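Local coordinates for phosphoribosylaminoimidazole carboxylase, ATPase subunit (Thermotoga maritima, PDB 3AX6), which probably catalyses the ATP-dependent conversion of 5-aminoimidazole ribonucleotide and bicarbonate to N5-carboxyaminoimidazole ribonucleotide, a step of de novo purine biosynthesis, at residues P262-H267 and A299-L304; K336-R339 and K343-H346; V349-V354 and L358-R363. One frame throughout, in Å; residues are numbered along the deposited sequence.

Contact 1. Residues P262-H267 and A299-L304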
# COMPACT_ATOMS: atom_id res chain seq x y z
N PRO A 262 -8.91 -12.77 -4.53
CA PRO A 262 -7.68 -12.55 -3.77
C PRO A 262 -7.87 -13.40 -2.52
O PRO A 262 -8.97 -13.45 -1.97
CB PRO A 262 -7.73 -11.06 -3.48
CG PRO A 262 -8.37 -10.52 -4.72
CD PRO A 262 -9.50 -11.49 -4.95
N HIS A 263 -6.81 -14.06 -2.07
CA HIS A 263 -6.92 -14.96 -0.92
C HIS A 263 -5.99 -14.60 0.24
O HIS A 263 -4.91 -14.05 0.04
CB HIS A 263 -6.65 -16.38 -1.41
CG HIS A 263 -6.90 -17.45 -0.39
ND1 HIS A 263 -6.01 -17.73 0.62
CD2 HIS A 263 -7.91 -18.34 -0.26
CE1 HIS A 263 -6.46 -18.75 1.33
NE2 HIS A 263 -7.61 -19.14 0.82
N ASN A 264 -6.42 -14.95 1.45
CA ASN A 264 -5.62 -14.66 2.63
C ASN A 264 -4.20 -15.20 2.53
O ASN A 264 -3.26 -14.59 3.04
CB ASN A 264 -6.32 -15.22 3.88
CG ASN A 264 -5.48 -15.05 5.14
OD1 ASN A 264 -4.79 -15.96 5.57
ND2 ASN A 264 -5.53 -13.86 5.72
N SER A 265 -4.03 -16.34 1.87
CA SER A 265 -2.69 -16.90 1.74
C SER A 265 -1.83 -16.07 0.79
O SER A 265 -0.65 -16.38 0.59
CB SER A 265 -2.75 -18.36 1.25
OG SER A 265 -2.90 -18.41 -0.16
N GLY A 266 -2.41 -15.02 0.22
CA GLY A 266 -1.67 -14.16 -0.70
C GLY A 266 -1.35 -12.77 -0.17
O GLY A 266 -0.82 -11.94 -0.91
N HIS A 267 -1.65 -12.50 1.09
CA HIS A 267 -1.37 -11.17 1.65
C HIS A 267 0.12 -10.87 1.66
O HIS A 267 0.53 -9.71 1.66
CB HIS A 267 -1.93 -11.04 3.07
CG HIS A 267 -3.42 -10.92 3.13
ND1 HIS A 267 -4.14 -10.18 2.22
CD2 HIS A 267 -4.32 -11.45 3.99
CE1 HIS A 267 -5.43 -10.27 2.51
NE2 HIS A 267 -5.56 -11.04 3.58
N ALA A 299 9.09 -13.90 3.22
CA ALA A 299 8.14 -13.35 4.19
C ALA A 299 7.28 -14.38 4.90
O ALA A 299 6.98 -15.45 4.37
CB ALA A 299 7.24 -12.33 3.49
N VAL A 300 6.88 -14.03 6.11
CA VAL A 300 6.03 -14.88 6.91
C VAL A 300 4.87 -14.00 7.37
O VAL A 300 5.07 -12.95 7.97
CB VAL A 300 6.78 -15.45 8.13
CG1 VAL A 300 5.83 -16.28 9.00
CG2 VAL A 300 7.95 -16.31 7.65
N MSE A 301 3.65 -14.42 7.03
CA MSE A 301 2.46 -13.66 7.41
C MSE A 301 1.69 -14.46 8.45
O MSE A 301 1.54 -15.68 8.33
CB MSE A 301 1.55 -13.41 6.21
CG MSE A 301 0.29 -12.64 6.57
SE MSE A 301 -1.33 -13.45 5.87
CE MSE A 301 -1.58 -14.83 7.19
N VAL A 302 1.21 -13.75 9.48
CA VAL A 302 0.45 -14.37 10.56
C VAL A 302 -0.85 -13.59 10.76
O VAL A 302 -0.84 -12.36 10.83
CB VAL A 302 1.24 -14.36 11.90
CG1 VAL A 302 0.36 -14.87 13.03
CG2 VAL A 302 2.48 -15.22 11.79
N ASN A 303 -1.95 -14.32 10.88
CA ASN A 303 -3.25 -13.70 11.09
C ASN A 303 -3.42 -13.27 12.53
O ASN A 303 -2.99 -13.94 13.45
CB ASN A 303 -4.39 -14.66 10.73
CG ASN A 303 -4.53 -14.88 9.24
OD1 ASN A 303 -4.58 -13.93 8.47
ND2 ASN A 303 -4.58 -16.14 8.83
N LEU A 304 -4.05 -12.11 12.72
CA LEU A 304 -4.33 -11.62 14.05
C LEU A 304 -5.81 -11.85 14.25
O LEU A 304 -6.63 -11.31 13.51
CB LEU A 304 -4.03 -10.12 14.16
CG LEU A 304 -2.58 -9.70 14.36
CD1 LEU A 304 -2.52 -8.20 14.51
CD2 LEU A 304 -2.01 -10.36 15.60
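N264 and N303 face each other with their carboxamides and exchange two hydrogen bonds, a reciprocal amide pair that ties a loop of the ATP-grasp part to strand 299-305 of the large antiparallel sheet. N264 ND2 donates to N303 OD1 at 2.9 Å, arriving in the carbonyl plane on a lone pair. The return bond, N303 ND2 to N264 OD1, is longer at 3.3 Å and reaches its acceptor tilted 31° from the carbonyl plane, in keeping with the 36° between the amide planes. Each amide's orientation is therefore matched to the other's. With CG anti to the backbone N (chi1 176°), the N264 amide reaches N303 from the 3-10 segment 264-266. An alanine here would remove both bonds and is likely to leave the amide of N303 without its mate and able to turn. The second element is van der Waals packing by selenomethionine M301, whose chain bends at chi2 and chi3. Its methyl CE lies 3.8 Å from N264 OD1, beside the amide pair, and its selenium sits 3.6 Å from N264 O. Beyond this, the ring of H267 stacks on H346 of the neighbouring strand 343-350. M301 meets that same H267 imidazole at its edge, SE lying near the ring plane, 5.0 Å from the H267 centroid and 3.7 Å from H267 CB.

Contact 2. Residues K336-R339 and K343-H346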
# COMPACT_ATOMS: atom_id res chain seq x y z
N LYS A 336 -15.11 -2.56 13.50
CA LYS A 336 -15.77 -1.87 14.59
C LYS A 336 -16.09 -2.70 15.83
O LYS A 336 -16.83 -2.24 16.70
CB LYS A 336 -17.04 -1.19 14.09
CG LYS A 336 -17.72 -1.86 12.90
CD LYS A 336 -18.95 -1.05 12.47
CE LYS A 336 -19.59 -1.58 11.19
NZ LYS A 336 -18.75 -1.33 9.98
N GLU A 337 -15.53 -3.90 15.92
CA GLU A 337 -15.74 -4.75 17.09
C GLU A 337 -14.96 -6.06 17.03
O GLU A 337 -14.96 -6.74 16.00
CB GLU A 337 -17.23 -5.06 17.29
CG GLU A 337 -17.91 -5.74 16.11
CD GLU A 337 -19.29 -6.28 16.45
OE1 GLU A 337 -19.99 -6.76 15.52
OE2 GLU A 337 -19.68 -6.22 17.64
N THR A 338 -14.28 -6.41 18.11
CA THR A 338 -13.53 -7.66 18.13
C THR A 338 -14.40 -8.77 18.72
O THR A 338 -15.32 -8.53 19.50
CB THR A 338 -12.24 -7.56 18.96
OG1 THR A 338 -11.49 -8.77 18.80
CG2 THR A 338 -12.56 -7.38 20.44
N ARG A 339 -14.07 -10.00 18.34
CA ARG A 339 -14.77 -11.19 18.78
C ARG A 339 -13.83 -12.40 18.65
O ARG A 339 -13.12 -12.54 17.65
CB ARG A 339 -16.02 -11.38 17.92
CG ARG A 339 -16.79 -12.66 18.14
CD ARG A 339 -18.18 -12.51 17.57
NE ARG A 339 -18.94 -11.51 18.33
CZ ARG A 339 -19.70 -11.80 19.38
NH1 ARG A 339 -20.34 -10.82 20.01
NH2 ARG A 339 -19.85 -13.05 19.78
N LYS A 343 -11.14 -12.62 12.36
CA LYS A 343 -9.94 -12.07 11.73
C LYS A 343 -9.94 -10.54 11.87
O LYS A 343 -10.73 -9.85 11.22
CB LYS A 343 -9.88 -12.47 10.25
CG LYS A 343 -9.62 -13.96 10.02
CD LYS A 343 -9.36 -14.27 8.54
CE LYS A 343 -9.18 -15.77 8.31
NZ LYS A 343 -8.89 -16.13 6.88
N MSE A 344 -9.05 -10.03 12.71
CA MSE A 344 -8.94 -8.59 12.94
C MSE A 344 -7.81 -7.97 12.12
O MSE A 344 -7.71 -6.75 12.02
CB MSE A 344 -8.71 -8.32 14.42
CG MSE A 344 -9.83 -8.82 15.33
SE MSE A 344 -11.53 -8.04 14.83
CE MSE A 344 -11.36 -6.35 15.76
N GLY A 345 -6.97 -8.81 11.54
CA GLY A 345 -5.87 -8.29 10.74
C GLY A 345 -4.76 -9.32 10.61
O GLY A 345 -4.96 -10.50 10.88
N HIS A 346 -3.60 -8.86 10.18
CA HIS A 346 -2.44 -9.73 10.05
C HIS A 346 -1.19 -8.89 10.19
O HIS A 346 -1.24 -7.66 10.14
CB HIS A 346 -2.44 -10.46 8.68
CG HIS A 346 -2.17 -9.58 7.50
ND1 HIS A 346 -3.16 -8.93 6.80
CD2 HIS A 346 -1.00 -9.26 6.88
CE1 HIS A 346 -2.62 -8.24 5.81
NE2 HIS A 346 -1.32 -8.43 5.83
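Selenomethionine M344 supplies nearly everything that its strand brings to this contact: its side chain curls back on itself and pushes its methyl group against the backbone at T338. CG stands anti to the carbonyl carbon (chi1 -61°), and further bends at chi2 and chi3 carry CE round to the loop. M344 CE rests 3.5 Å from T338 CA and equally 3.5 Å from T338 CB, and 3.6 Å from E337 O. Behind it, M344 SE lies 3.9 Å from T338 CA. The touch is therefore a methyl and a selenium laid on a peptide segment, a van der Waals contact. The two side chains cross at about a right angle, and T338 OG1 passes 3.8 Å from M344 CG. V370 of strand 369-372 packs on both T338 and M344, so the buried pair has an apolar neighbour from a third part of the chain. The backbone of T338 is itself bonded to that of G312, while E337 and R339 are exposed. Behind the methionine the strand is irregular. The backbones of M344 and G345 both pair with L304 on strand 299-305, and at G345 the backbone angles would press any CB against the carbonyl oxygen of M344, which explains the glycine. Two residues set opposite one in this antiparallel pair, at the start of strand 343-350, make a classic beta bulge.

Contact 3. Residues V349-V354 and L358-R363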
# COMPACT_ATOMS: atom_id res chain seq x y z
N VAL A 349 6.44 -10.46 8.57
CA VAL A 349 7.83 -10.32 8.95
C VAL A 349 8.68 -10.65 7.74
O VAL A 349 8.76 -11.82 7.33
CB VAL A 349 8.19 -11.28 10.11
CG1 VAL A 349 9.69 -11.30 10.33
CG2 VAL A 349 7.48 -10.84 11.38
N VAL A 350 9.29 -9.62 7.14
CA VAL A 350 10.13 -9.84 5.98
C VAL A 350 11.58 -9.93 6.42
O VAL A 350 12.03 -9.17 7.28
CB VAL A 350 9.97 -8.70 4.93
CG1 VAL A 350 8.56 -8.72 4.38
CG2 VAL A 350 10.28 -7.35 5.55
N ASP A 351 12.30 -10.88 5.83
CA ASP A 351 13.71 -11.10 6.15
C ASP A 351 14.36 -11.89 5.02
O ASP A 351 13.74 -12.75 4.40
CB ASP A 351 13.83 -11.88 7.47
CG ASP A 351 15.25 -11.88 8.03
OD1 ASP A 351 16.17 -12.32 7.32
OD2 ASP A 351 15.43 -11.46 9.19
N ARG A 352 15.62 -11.57 4.74
CA ARG A 352 16.38 -12.23 3.69
C ARG A 352 16.44 -13.73 3.94
O ARG A 352 16.50 -14.52 3.00
CB ARG A 352 17.80 -11.64 3.64
CG ARG A 352 18.55 -11.91 2.35
CD ARG A 352 17.79 -11.35 1.17
NE ARG A 352 17.62 -9.90 1.23
CZ ARG A 352 16.82 -9.21 0.42
NH1 ARG A 352 16.11 -9.85 -0.51
NH2 ARG A 352 16.74 -7.89 0.52
N ASP A 353 16.41 -14.11 5.21
CA ASP A 353 16.45 -15.52 5.63
C ASP A 353 15.07 -15.97 6.12
O ASP A 353 14.64 -15.60 7.21
CB ASP A 353 17.46 -15.69 6.76
CG ASP A 353 17.55 -17.12 7.24
OD1 ASP A 353 18.08 -17.34 8.35
OD2 ASP A 353 17.10 -18.03 6.51
N VAL A 354 14.40 -16.79 5.32
CA VAL A 354 13.06 -17.27 5.65
C VAL A 354 12.95 -17.90 7.04
O VAL A 354 11.92 -17.77 7.70
CB VAL A 354 12.54 -18.27 4.58
CG1 VAL A 354 13.35 -19.56 4.61
CG2 VAL A 354 11.07 -18.55 4.80
N LEU A 358 10.46 -16.66 9.97
CA LEU A 358 9.56 -17.54 10.72
C LEU A 358 9.82 -17.46 12.22
O LEU A 358 8.88 -17.47 13.02
CB LEU A 358 9.73 -18.99 10.25
CG LEU A 358 8.93 -20.06 11.01
CD1 LEU A 358 7.44 -19.79 10.86
CD2 LEU A 358 9.29 -21.44 10.47
N GLU A 359 11.09 -17.38 12.60
CA GLU A 359 11.46 -17.30 14.01
C GLU A 359 10.89 -16.03 14.62
O GLU A 359 10.27 -16.06 15.68
CB GLU A 359 12.98 -17.31 14.16
CG GLU A 359 13.46 -17.31 15.62
CD GLU A 359 13.53 -15.91 16.25
OE1 GLU A 359 13.55 -15.82 17.50
OE2 GLU A 359 13.57 -14.91 15.51
N LYS A 360 11.10 -14.91 13.93
CA LYS A 360 10.61 -13.62 14.41
C LYS A 360 9.09 -13.63 14.47
O LYS A 360 8.50 -13.19 15.47
CB LYS A 360 11.07 -12.51 13.47
CG LYS A 360 12.57 -12.26 13.45
CD LYS A 360 12.90 -11.17 12.45
CE LYS A 360 14.39 -10.88 12.38
NZ LYS A 360 14.68 -9.73 11.48
N ALA A 361 8.46 -14.14 13.42
CA ALA A 361 7.01 -14.18 13.34
C ALA A 361 6.37 -14.96 14.48
O ALA A 361 5.42 -14.49 15.10
CB ALA A 361 6.57 -14.76 12.01
N LEU A 362 6.89 -16.16 14.75
CA LEU A 362 6.34 -16.99 15.82
C LEU A 362 6.57 -16.37 17.19
O LEU A 362 5.77 -16.53 18.10
CB LEU A 362 6.97 -18.39 15.78
CG LEU A 362 6.64 -19.20 14.53
CD1 LEU A 362 7.18 -20.61 14.69
CD2 LEU A 362 5.13 -19.22 14.32
N ARG A 363 7.68 -15.65 17.31
CA ARG A 363 8.02 -14.98 18.55
C ARG A 363 7.06 -13.82 18.79
O ARG A 363 6.65 -13.56 19.93
CB ARG A 363 9.46 -14.47 18.46
CG ARG A 363 9.99 -13.82 19.73
CD ARG A 363 11.50 -13.69 19.63
NE ARG A 363 11.89 -12.86 18.50
CZ ARG A 363 13.13 -12.78 18.03
NH1 ARG A 363 14.11 -13.48 18.60
NH2 ARG A 363 13.41 -12.00 16.99
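An Asx turn at D351, from which K360 of the following helix is also held, leads strand 343-350 into helix 354-364. D351 OD1 accepts the backbone N of D353 at 2.8 Å, on its anti side, while OD2 receives K360 NZ at 3.0 Å in a salt bridge that meets the oxygen nearly along the C-O bond. K360 gets there with its chain fully extended beyond CG, crossing the aspartate at about a right angle. D353 then occupies the N-cap position, its OD2 taking the backbone N of E355, and V354 O accepts L358 N at 2.9 Å as the helical bonding begins. Beneath the polar pair, V349 packs against one face of the helix: V349 CG1 lies 3.6 Å from K360 CB, and CG2 is 3.9 Å from A361 CA. The turn also reaches the dimer interface, where R352 makes a salt bridge to E294 of the second subunit. R356 NH2 forms a second salt bridge to D351 OD2, and K360 NZ also bonds E326 O. With two cations on one oxygen and a backbone N-H on the other, the buried D351 carboxylate probably stays ionised.

From the N terminus the three contacts close in series, none nested and none crossing. Contact 1 closes a loop that carries helices 268-272 and 277-285, and joins the ATP-grasp part to strand 299-305. Contacts 2 and 3 are short closures, each skipping only three residues: the first folds the loop after strand 328-332 onto the start of strand 343-350, the second folds the end of that strand onto helix 354-364. Strand 299-305 runs antiparallel beside 343-350 in the same sheet, bonded through L304 to contact 2 and through V300 to contact 3. V300 also packs under L358 and A361, so the helix covers both strands.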